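Sugar ABC transporter, sugar-binding protein (Streptococcus pneumoniae, PDB 2HEU) probably binds a sugar outside the cell and delivers it to a membrane ABC transporter, as in other extracellular solute-binding proteins. Local coordinates at residues K144-F152 / F276-G284; N127-F138 / L252-I261. One frame throughout, in Å; residues are numbered along the deposited sequence.

In the fold
Contacts 1 and 2 adjoin each other in one lobe of the protein, their centres about 15 Å apart and on the same side of the chain's centre. Contact 2 pairs strand 253-257 with strand 129-134, the middle strand of a three-stranded antiparallel sheet, and contact 1 begins where the third strand, 273-276, runs out into a loop. F276 joins the two: its N lies 2.9 Å from I131 O, a probable hydrogen bond, while its ring atom CZ packs 3.9 Å from M253 SD. V145 CG2 likewise rests 3.5 Å from Y133 CZ. The segments alternate along the chain, so pieces far apart in sequence pack side by side. No sugar is bound in this apo form.

Contact 1: K144-F152 / F276-G284; sequences KVPETWDEF and FMIPGKEKG
T148 and P279 bring the two backbones closest, their CA atoms 4.8 Å apart, where the N-terminus of helix 149-161 meets the loop after strand 273-276. The direct hydrogen bond, W149 N to G280 O, is 3.0 Å long and bent (140° at the hydrogen). Waters bridge P146 O to M277 O and E147 O to G280 N and E282 O. T148 suits the N-cap: OG1 lies between the backbone N and the carbonyl carbon (chi1 64°), turned to the helix N-terminus, and accepts from E151 N at 2.9 Å, while CG2 touches K283 CG. E151 OE1 in turn accepts from E147 N, just before the cap, and a water links E151 OE2 to K283 NZ. The compact ring of P279 packs on the T148 backbone, CB 3.4 Å from T148 N, and sets CD against F152 CD2. K281 CB lies over the face of the W149 six-membered ring, 3.7 Å from its centroid (CH-pi). P146 CD makes another such contact over the face of F276, which turns its edge to the face of F152 in a T-shaped pair, planes 79° apart. W149 reaches helix 212-222 and bonds through NE1 to T187 of helix 178-189, whereas F152 and F276 both pack on I131 of strand 129-134.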
loop_
_atom_site.group_PDB
_atom_site.type_symbol
_atom_site.label_atom_id
_atom_site.label_comp_id
_atom_site.label_asym_id
_atom_site.label_seq_id
_atom_site.Cartn_x
_atom_site.Cartn_y
_atom_site.Cartn_z
ATOM N N LYS A 144 -18.923 -18.216 -1.347
ATOM C CA LYS A 144 -18.403 -17.690 -0.146
ATOM C C LYS A 144 -16.973 -17.232 -0.410
ATOM O O LYS A 144 -16.228 -17.774 -1.248
ATOM C CB LYS A 144 -18.358 -18.785 0.939
ATOM C CG LYS A 144 -19.615 -19.432 1.253
ATOM C CD LYS A 144 -20.637 -18.485 1.787
ATOM C CE LYS A 144 -21.853 -19.281 2.356
ATOM N NZ LYS A 144 -22.561 -19.967 1.217
ATOM N N VAL A 145 -16.586 -16.222 0.330
ATOM C CA VAL A 145 -15.181 -15.801 0.378
ATOM C C VAL A 145 -14.297 -17.002 0.714
ATOM O O VAL A 145 -14.595 -17.748 1.690
ATOM C CB VAL A 145 -15.001 -14.686 1.537
ATOM C CG1 VAL A 145 -13.550 -14.504 1.901
ATOM C CG2 VAL A 145 -15.655 -13.346 1.002
ATOM N N PRO A 146 -13.199 -17.207 0.007
ATOM C CA PRO A 146 -12.325 -18.407 0.261
ATOM C C PRO A 146 -11.374 -18.154 1.394
ATOM O O PRO A 146 -10.870 -17.076 1.546
ATOM C CB PRO A 146 -11.609 -18.555 -1.063
ATOM C CG PRO A 146 -11.435 -17.131 -1.516
ATOM C CD PRO A 146 -12.681 -16.374 -1.114
ATOM N N GLU A 147 -11.089 -19.188 2.162
ATOM C CA GLU A 147 -10.158 -19.078 3.375
ATOM C C GLU A 147 -9.007 -19.899 3.318
ATOM O O GLU A 147 -8.226 -19.905 4.232
ATOM C CB GLU A 147 -10.572 -19.435 4.703
ATOM C CG GLU A 147 -11.608 -20.030 4.544
ATOM C CD GLU A 147 -12.587 -19.210 5.147
ATOM O OE1 GLU A 147 -13.098 -19.704 6.238
ATOM O OE2 GLU A 147 -12.385 -17.987 5.104
ATOM N N THR A 148 -8.737 -20.539 2.181
ATOM C CA THR A 148 -7.510 -21.250 1.912
ATOM C C THR A 148 -7.202 -21.132 0.372
ATOM O O THR A 148 -8.077 -20.877 -0.416
ATOM C CB THR A 148 -7.580 -22.749 2.219
ATOM O OG1 THR A 148 -8.519 -23.347 1.378
ATOM C CG2 THR A 148 -7.955 -23.026 3.684
ATOM N N TRP A 149 -5.963 -21.405 0.020
ATOM C CA TRP A 149 -5.575 -21.501 -1.375
ATOM C C TRP A 149 -6.535 -22.455 -2.083
ATOM O O TRP A 149 -6.999 -22.156 -3.219
ATOM C CB TRP A 149 -4.186 -21.995 -1.578
ATOM C CG TRP A 149 -3.060 -21.152 -1.028
ATOM C CD1 TRP A 149 -3.039 -19.798 -0.758
ATOM C CD2 TRP A 149 -1.769 -21.631 -0.680
ATOM N NE1 TRP A 149 -1.809 -19.421 -0.311
ATOM C CE2 TRP A 149 -0.989 -20.525 -0.288
ATOM C CE3 TRP A 149 -1.126 -22.893 -0.756
ATOM C CZ2 TRP A 149 0.330 -20.637 0.106
ATOM C CZ3 TRP A 149 0.222 -23.017 -0.369
ATOM C CH2 TRP A 149 0.912 -21.903 0.027
ATOM N N ASP A 150 -6.785 -23.627 -1.495
ATOM C CA ASP A 150 -7.594 -24.621 -2.211
ATOM C C ASP A 150 -9.013 -24.103 -2.358
ATOM O O ASP A 150 -9.644 -24.370 -3.403
ATOM C CB ASP A 150 -7.544 -25.935 -1.410
ATOM C CG ASP A 150 -6.269 -26.705 -1.588
ATOM O OD1 ASP A 150 -5.347 -26.282 -2.242
ATOM O OD2 ASP A 150 -6.251 -27.798 -0.963
ATOM N N GLU A 151 -9.559 -23.437 -1.372
ATOM C CA GLU A 151 -10.912 -22.881 -1.537
ATOM C C GLU A 151 -10.915 -21.805 -2.591
ATOM O O GLU A 151 -11.912 -21.633 -3.315
ATOM C CB GLU A 151 -11.459 -22.297 -0.276
ATOM C CG GLU A 151 -11.853 -23.305 0.794
ATOM C CD GLU A 151 -12.573 -22.732 1.937
ATOM O OE1 GLU A 151 -12.680 -21.558 2.114
ATOM O OE2 GLU A 151 -13.156 -23.502 2.775
ATOM N N PHE A 152 -9.845 -21.054 -2.765
ATOM C CA PHE A 152 -9.809 -19.978 -3.801
ATOM C C PHE A 152 -9.822 -20.607 -5.205
ATOM O O PHE A 152 -10.553 -20.168 -6.072
ATOM C CB PHE A 152 -8.591 -19.121 -3.504
ATOM C CG PHE A 152 -8.585 -17.748 -4.223
ATOM C CD1 PHE A 152 -9.612 -17.234 -4.962
ATOM C CD2 PHE A 152 -7.420 -17.002 -4.057
ATOM C CE1 PHE A 152 -9.501 -15.954 -5.516
ATOM C CE2 PHE A 152 -7.322 -15.740 -4.613
ATOM C CZ PHE A 152 -8.374 -15.218 -5.340
ATOM N N PHE A 276 -11.741 -9.267 0.208
ATOM C CA PHE A 276 -11.217 -10.313 1.048
ATOM C C PHE A 276 -9.704 -10.339 0.920
ATOM O O PHE A 276 -9.084 -9.927 -0.065
ATOM C CB PHE A 276 -11.864 -11.684 0.822
ATOM C CG PHE A 276 -11.686 -12.308 -0.541
ATOM C CD1 PHE A 276 -10.558 -13.082 -0.848
ATOM C CD2 PHE A 276 -12.693 -12.238 -1.528
ATOM C CE1 PHE A 276 -10.465 -13.759 -2.067
ATOM C CE2 PHE A 276 -12.603 -12.888 -2.721
ATOM C CZ PHE A 276 -11.473 -13.663 -2.967
ATOM N N MET A 277 -9.069 -10.850 1.953
ATOM C CA MET A 277 -7.616 -11.055 1.967
ATOM C C MET A 277 -7.302 -12.329 1.169
ATOM O O MET A 277 -7.996 -13.343 1.269
ATOM C CB MET A 277 -7.122 -11.227 3.409
ATOM C CG MET A 277 -7.317 -9.938 4.208
ATOM S SD MET A 277 -7.135 -10.159 5.973
ATOM C CE MET A 277 -5.446 -10.243 5.893
ATOM N N ILE A 278 -6.196 -12.263 0.467
ATOM C CA ILE A 278 -5.711 -13.490 -0.194
ATOM C C ILE A 278 -5.371 -14.489 0.905
ATOM O O ILE A 278 -4.662 -14.246 1.855
ATOM C CB ILE A 278 -4.479 -13.154 -1.029
ATOM C CG1 ILE A 278 -4.909 -12.254 -2.224
ATOM C CG2 ILE A 278 -3.784 -14.428 -1.534
ATOM C CD1 ILE A 278 -3.769 -11.784 -3.111
ATOM N N PRO A 279 -5.945 -15.702 0.766
ATOM C CA PRO A 279 -5.770 -16.741 1.791
ATOM C C PRO A 279 -4.404 -17.284 1.791
ATOM O O PRO A 279 -3.655 -17.244 0.811
ATOM C CB PRO A 279 -6.882 -17.753 1.523
ATOM C CG PRO A 279 -6.967 -17.641 0.042
ATOM C CD PRO A 279 -6.919 -16.192 -0.251
ATOM N N GLY A 280 -4.104 -17.891 2.928
ATOM C CA GLY A 280 -3.010 -18.746 3.054
ATOM C C GLY A 280 -3.313 -20.192 2.809
ATOM O O GLY A 280 -4.414 -20.539 2.383
ATOM N N LYS A 281 -2.365 -21.129 3.037
ATOM C CA LYS A 281 -2.649 -22.541 2.792
ATOM C C LYS A 281 -3.700 -23.054 3.776
ATOM O O LYS A 281 -4.601 -23.869 3.422
ATOM C CB LYS A 281 -1.402 -23.376 2.899
ATOM C CG LYS A 281 -1.544 -24.864 2.622
ATOM C CD LYS A 281 -0.169 -25.488 2.647
ATOM C CE LYS A 281 -0.092 -26.969 2.399
ATOM N NZ LYS A 281 1.396 -27.447 2.500
ATOM N N GLU A 282 -3.533 -22.617 5.012
ATOM C CA GLU A 282 -4.294 -23.027 6.146
ATOM C C GLU A 282 -5.208 -21.798 6.473
ATOM O O GLU A 282 -4.924 -20.668 6.307
ATOM C CB GLU A 282 -3.408 -23.459 7.331
ATOM C CG GLU A 282 -2.376 -24.489 7.073
ATOM C CD GLU A 282 -2.950 -25.807 6.647
ATOM O OE1 GLU A 282 -4.139 -26.141 6.833
ATOM O OE2 GLU A 282 -2.187 -26.636 6.064
ATOM N N LYS A 283 -6.330 -22.113 7.136
ATOM C CA LYS A 283 -7.181 -21.058 7.690
ATOM C C LYS A 283 -6.555 -20.294 8.762
ATOM O O LYS A 283 -5.754 -20.799 9.521
ATOM C CB LYS A 283 -8.397 -21.674 8.203
ATOM C CG LYS A 283 -9.100 -22.411 7.081
ATOM C CD LYS A 283 -10.230 -23.110 7.611
ATOM C CE LYS A 283 -10.948 -23.773 6.154
ATOM N NZ LYS A 283 -12.143 -24.470 6.577
ATOM N N GLY A 284 -6.837 -19.001 8.813
ATOM C CA GLY A 284 -6.213 -18.119 9.734
ATOM C C GLY A 284 -4.886 -17.608 9.272
ATOM O O GLY A 284 -4.236 -16.858 9.970
HETATM O O HOH W 1 -9.312 -15.177 2.747
HETATM O O HOH W 2 -5.936 -18.354 5.175
HETATM O O HOH W 3 -13.810 -22.577 5.290
HETATM O O HOH W 4 -4.980 -24.568 0.675
HETATM O O HOH W 5 -12.333 -25.599 3.931
#

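Contact 2: N127-F138 / L252-I261; sequences NAYGIYYNKDKF and LMTPNGSWAI
Y132 and T254 form a hydrogen-bonded antiparallel pair, each N donating to the other's O, and G130 and N256 form the next. G130 N meets N256 O at 3.0 Å in a nearly straight bond (175° at the hydrogen). Beyond the last bridge, S258 holds A128 twice: S258 N donates to A128 O at 2.8 Å, and OG, tucked between its own N and carbonyl carbon (chi1 52°), stands in for a backbone acceptor of A128 N. At the other end N134 N donates to L252 O.

The phenol of Y132 spans to the type I turn G257 to A260, where OH donates to G257 O at 2.7 Å. A260 N reaches this carbonyl from the opposite face of its plane, so two donors grip one buried oxygen. Glycine suits position 257, since a CB would collide with the W259 ring. Y129 lays its ring over the N256 peptide and donates from OH to T176 O; T254 OG1 donates to G168 O. N127 OD1 accepts from A291 N and W361 NE1.

P255 sits in a non-hydrogen-bonded pair with I131, where its missing N-H costs no bond between these strands; I131 CD1 packs 3.7 Å from P255 CB. M253 SD lies 4.0 Å from F138 CZ at the ring edge, a Met-aromatic contact. The backbones of I131 and Y133 bond to F276 and G274 of strand 273-276, completing an antiparallel sheet within a fold of the periplasmic binding protein class.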
loop_
_atom_site.group_PDB
_atom_site.type_symbol
_atom_site.label_atom_id
_atom_site.label_comp_id
_atom_site.label_asym_id
_atom_site.label_seq_id
_atom_site.Cartn_x
_atom_site.Cartn_y
_atom_site.Cartn_z
ATOM N N ASN A 127 -1.914 1.973 2.739
ATOM C CA ASN A 127 -2.649 1.168 1.832
ATOM C C ASN A 127 -2.626 -0.322 2.217
ATOM O O ASN A 127 -1.925 -0.718 3.119
ATOM C CB ASN A 127 -2.246 1.459 0.370
ATOM C CG ASN A 127 -0.789 1.330 0.124
ATOM O OD1 ASN A 127 -0.114 0.415 0.587
ATOM N ND2 ASN A 127 -0.257 2.264 -0.584
ATOM N N ALA A 128 -3.447 -1.086 1.504
ATOM C CA ALA A 128 -3.576 -2.523 1.668
ATOM C C ALA A 128 -3.861 -3.117 0.305
ATOM O O ALA A 128 -4.080 -2.377 -0.677
ATOM C CB ALA A 128 -4.609 -2.870 2.699
ATOM N N TYR A 129 -3.910 -4.432 0.234
ATOM C CA TYR A 129 -4.143 -5.129 -1.029
ATOM C C TYR A 129 -4.942 -6.364 -0.814
ATOM O O TYR A 129 -4.784 -7.090 0.183
ATOM C CB TYR A 129 -2.774 -5.491 -1.646
ATOM C CG TYR A 129 -2.860 -6.042 -3.056
ATOM C CD1 TYR A 129 -2.622 -5.221 -4.146
ATOM C CD2 TYR A 129 -3.188 -7.355 -3.299
ATOM C CE1 TYR A 129 -2.720 -5.711 -5.488
ATOM C CE2 TYR A 129 -3.273 -7.880 -4.561
ATOM C CZ TYR A 129 -3.027 -7.060 -5.680
ATOM O OH TYR A 129 -3.068 -7.612 -6.913
ATOM N N GLY A 130 -5.815 -6.679 -1.734
ATOM C CA GLY A 130 -6.572 -7.930 -1.653
ATOM C C GLY A 130 -7.460 -8.099 -2.882
ATOM O O GLY A 130 -7.145 -7.610 -3.961
ATOM N N ILE A 131 -8.580 -8.817 -2.664
ATOM C CA ILE A 131 -9.448 -9.155 -3.761
ATOM C C ILE A 131 -10.781 -8.422 -3.559
ATOM O O ILE A 131 -11.469 -8.621 -2.559
ATOM C CB ILE A 131 -9.752 -10.666 -3.899
ATOM C CG1 ILE A 131 -8.434 -11.484 -3.838
ATOM C CG2 ILE A 131 -10.511 -10.944 -5.126
ATOM C CD1 ILE A 131 -7.454 -11.209 -4.952
ATOM N N TYR A 132 -11.123 -7.537 -4.517
ATOM C CA TYR A 132 -12.519 -6.971 -4.560
ATOM C C TYR A 132 -13.429 -8.001 -5.085
ATOM O O TYR A 132 -13.099 -8.755 -6.018
ATOM C CB TYR A 132 -12.527 -5.745 -5.514
ATOM C CG TYR A 132 -11.774 -4.568 -4.956
ATOM C CD1 TYR A 132 -12.457 -3.618 -4.191
ATOM C CD2 TYR A 132 -10.433 -4.404 -5.124
ATOM C CE1 TYR A 132 -11.798 -2.516 -3.665
ATOM C CE2 TYR A 132 -9.774 -3.326 -4.591
ATOM C CZ TYR A 132 -10.479 -2.372 -3.852
ATOM O OH TYR A 132 -9.852 -1.265 -3.316
ATOM N N TYR A 133 -14.651 -8.064 -4.495
ATOM C CA TYR A 133 -15.634 -9.013 -5.007
ATOM C C TYR A 133 -17.004 -8.414 -4.918
ATOM O O TYR A 133 -17.313 -7.450 -4.171
ATOM C CB TYR A 133 -15.581 -10.358 -4.234
ATOM C CG TYR A 133 -16.131 -10.365 -2.810
ATOM C CD1 TYR A 133 -15.422 -9.839 -1.744
ATOM C CD2 TYR A 133 -17.373 -10.925 -2.572
ATOM C CE1 TYR A 133 -15.930 -9.871 -0.479
ATOM C CE2 TYR A 133 -17.901 -10.925 -1.278
ATOM C CZ TYR A 133 -17.165 -10.413 -0.234
ATOM O OH TYR A 133 -17.689 -10.433 1.026
ATOM N N ASN A 134 -17.901 -8.986 -5.720
ATOM C CA ASN A 134 -19.288 -8.558 -5.824
ATOM C C ASN A 134 -20.152 -9.355 -4.837
ATOM O O ASN A 134 -20.431 -10.530 -5.083
ATOM C CB ASN A 134 -19.731 -8.785 -7.253
ATOM C CG ASN A 134 -21.119 -8.325 -7.626
ATOM O OD1 ASN A 134 -21.292 -7.799 -8.806
ATOM N ND2 ASN A 134 -22.044 -8.442 -6.778
ATOM N N LYS A 135 -20.542 -8.693 -3.733
ATOM C CA LYS A 135 -21.296 -9.423 -2.714
ATOM C C LYS A 135 -22.598 -9.942 -3.236
ATOM O O LYS A 135 -23.077 -11.048 -2.884
ATOM C CB LYS A 135 -21.548 -8.548 -1.491
ATOM C CG LYS A 135 -20.352 -8.116 -0.730
ATOM C CD LYS A 135 -20.731 -7.243 0.492
ATOM C CE LYS A 135 -19.640 -6.922 1.409
ATOM N NZ LYS A 135 -20.085 -6.028 2.516
ATOM N N ASP A 136 -23.287 -9.144 -4.057
ATOM C CA ASP A 136 -24.611 -9.491 -4.584
ATOM C C ASP A 136 -24.540 -10.733 -5.391
ATOM O O ASP A 136 -25.355 -11.659 -5.241
ATOM C CB ASP A 136 -25.233 -8.380 -5.444
ATOM C CG ASP A 136 -25.492 -7.080 -4.717
ATOM O OD1 ASP A 136 -24.778 -6.711 -3.796
ATOM O OD2 ASP A 136 -26.374 -6.332 -5.211
ATOM N N LYS A 137 -23.566 -10.826 -6.293
ATOM C CA LYS A 137 -23.393 -11.996 -7.125
ATOM C C LYS A 137 -22.949 -13.180 -6.330
ATOM O O LYS A 137 -23.414 -14.315 -6.613
ATOM C CB LYS A 137 -22.459 -11.742 -8.314
ATOM C CG LYS A 137 -23.068 -10.855 -9.341
ATOM C CD LYS A 137 -24.342 -11.418 -9.965
ATOM C CE LYS A 137 -24.128 -12.398 -10.981
ATOM N NZ LYS A 137 -25.429 -12.574 -11.774
ATOM N N PHE A 138 -22.060 -13.024 -5.397
ATOM C CA PHE A 138 -21.707 -14.167 -4.569
ATOM C C PHE A 138 -22.988 -14.695 -3.862
ATOM O O PHE A 138 -23.152 -15.903 -3.715
ATOM C CB PHE A 138 -20.630 -13.815 -3.492
ATOM C CG PHE A 138 -19.204 -13.902 -3.963
ATOM C CD1 PHE A 138 -18.807 -13.437 -5.197
ATOM C CD2 PHE A 138 -18.245 -14.486 -3.166
ATOM C CE1 PHE A 138 -17.480 -13.509 -5.590
ATOM C CE2 PHE A 138 -16.898 -14.576 -3.574
ATOM C CZ PHE A 138 -16.549 -14.098 -4.821
ATOM N N LEU A 252 -16.539 -10.936 -11.457
ATOM C CA LEU A 252 -16.966 -10.981 -10.078
ATOM C C LEU A 252 -15.922 -10.499 -9.092
ATOM O O LEU A 252 -16.318 -10.187 -7.934
ATOM C CB LEU A 252 -17.434 -12.356 -9.685
ATOM C CG LEU A 252 -18.727 -12.827 -10.460
ATOM C CD1 LEU A 252 -19.270 -14.078 -9.765
ATOM C CD2 LEU A 252 -19.743 -11.786 -10.763
ATOM N N MET A 253 -14.669 -10.442 -9.489
ATOM C CA MET A 253 -13.544 -10.119 -8.630
ATOM C C MET A 253 -12.478 -9.385 -9.391
ATOM O O MET A 253 -12.305 -9.552 -10.611
ATOM C CB MET A 253 -12.887 -11.411 -8.074
ATOM C CG MET A 253 -13.757 -12.203 -7.131
ATOM S SD MET A 253 -12.977 -13.718 -6.520
ATOM C CE MET A 253 -13.088 -14.730 -8.022
ATOM N N THR A 254 -11.666 -8.615 -8.669
ATOM C CA THR A 254 -10.406 -8.125 -9.239
ATOM C C THR A 254 -9.409 -7.930 -8.166
ATOM O O THR A 254 -9.747 -7.398 -7.099
ATOM C CB THR A 254 -10.632 -6.837 -10.108
ATOM O OG1 THR A 254 -9.461 -6.588 -10.889
ATOM C CG2 THR A 254 -11.001 -5.613 -9.343
ATOM N N PRO A 255 -8.145 -8.345 -8.345
ATOM C CA PRO A 255 -7.104 -8.153 -7.321
ATOM C C PRO A 255 -6.528 -6.785 -7.447
ATOM O O PRO A 255 -6.045 -6.378 -8.514
ATOM C CB PRO A 255 -6.065 -9.246 -7.705
ATOM C CG PRO A 255 -6.192 -9.329 -9.226
ATOM C CD PRO A 255 -7.647 -9.141 -9.508
ATOM N N ASN A 256 -6.528 -6.032 -6.360
ATOM C CA ASN A 256 -5.927 -4.668 -6.462
ATOM C C ASN A 256 -5.770 -4.089 -5.031
ATOM O O ASN A 256 -6.120 -4.731 -4.018
ATOM C CB ASN A 256 -6.780 -3.771 -7.374
ATOM C CG ASN A 256 -5.912 -2.900 -8.260
ATOM O OD1 ASN A 256 -5.948 -3.067 -9.543
ATOM N ND2 ASN A 256 -5.138 -2.059 -7.720
ATOM N N GLY A 257 -5.214 -2.892 -5.011
ATOM C CA GLY A 257 -5.005 -2.221 -3.741
ATOM C C GLY A 257 -6.232 -1.505 -3.272
ATOM O O GLY A 257 -7.215 -1.286 -3.990
ATOM N N SER A 258 -6.146 -1.038 -2.011
ATOM C CA SER A 258 -7.202 -0.234 -1.386
ATOM C C SER A 258 -7.501 1.050 -2.114
ATOM O O SER A 258 -8.585 1.598 -1.970
ATOM C CB SER A 258 -6.745 0.072 0.076
ATOM O OG SER A 258 -5.451 0.618 0.148
ATOM N N TRP A 259 -6.511 1.536 -2.875
ATOM C CA TRP A 259 -6.668 2.750 -3.652
ATOM C C TRP A 259 -7.807 2.611 -4.680
ATOM O O TRP A 259 -8.384 3.604 -5.129
ATOM C CB TRP A 259 -5.376 3.125 -4.380
ATOM C CG TRP A 259 -4.765 2.023 -5.159
ATOM C CD1 TRP A 259 -5.121 1.584 -6.399
ATOM C CD2 TRP A 259 -3.697 1.138 -4.736
ATOM N NE1 TRP A 259 -4.328 0.506 -6.782
ATOM C CE2 TRP A 259 -3.471 0.216 -5.773
ATOM C CE3 TRP A 259 -2.935 1.037 -3.560
ATOM C CZ2 TRP A 259 -2.485 -0.788 -5.666
ATOM C CZ3 TRP A 259 -1.965 0.040 -3.449
ATOM C CH2 TRP A 259 -1.735 -0.818 -4.514
ATOM N N ALA A 260 -8.132 1.398 -5.116
ATOM C CA ALA A 260 -9.021 1.186 -6.244
ATOM C C ALA A 260 -10.480 1.538 -5.936
ATOM O O ALA A 260 -11.237 1.803 -6.853
ATOM C CB ALA A 260 -8.932 -0.252 -6.769
ATOM N N ILE A 261 -10.869 1.502 -4.670
ATOM C CA ILE A 261 -12.289 1.699 -4.346
ATOM C C ILE A 261 -12.791 3.069 -4.855
ATOM O O ILE A 261 -13.942 3.166 -5.301
ATOM C CB ILE A 261 -12.574 1.524 -2.845
ATOM C CG1 ILE A 261 -14.069 1.484 -2.565
ATOM C CG2 ILE A 261 -11.837 2.524 -1.980
ATOM C CD1 ILE A 261 -14.885 0.444 -3.339
#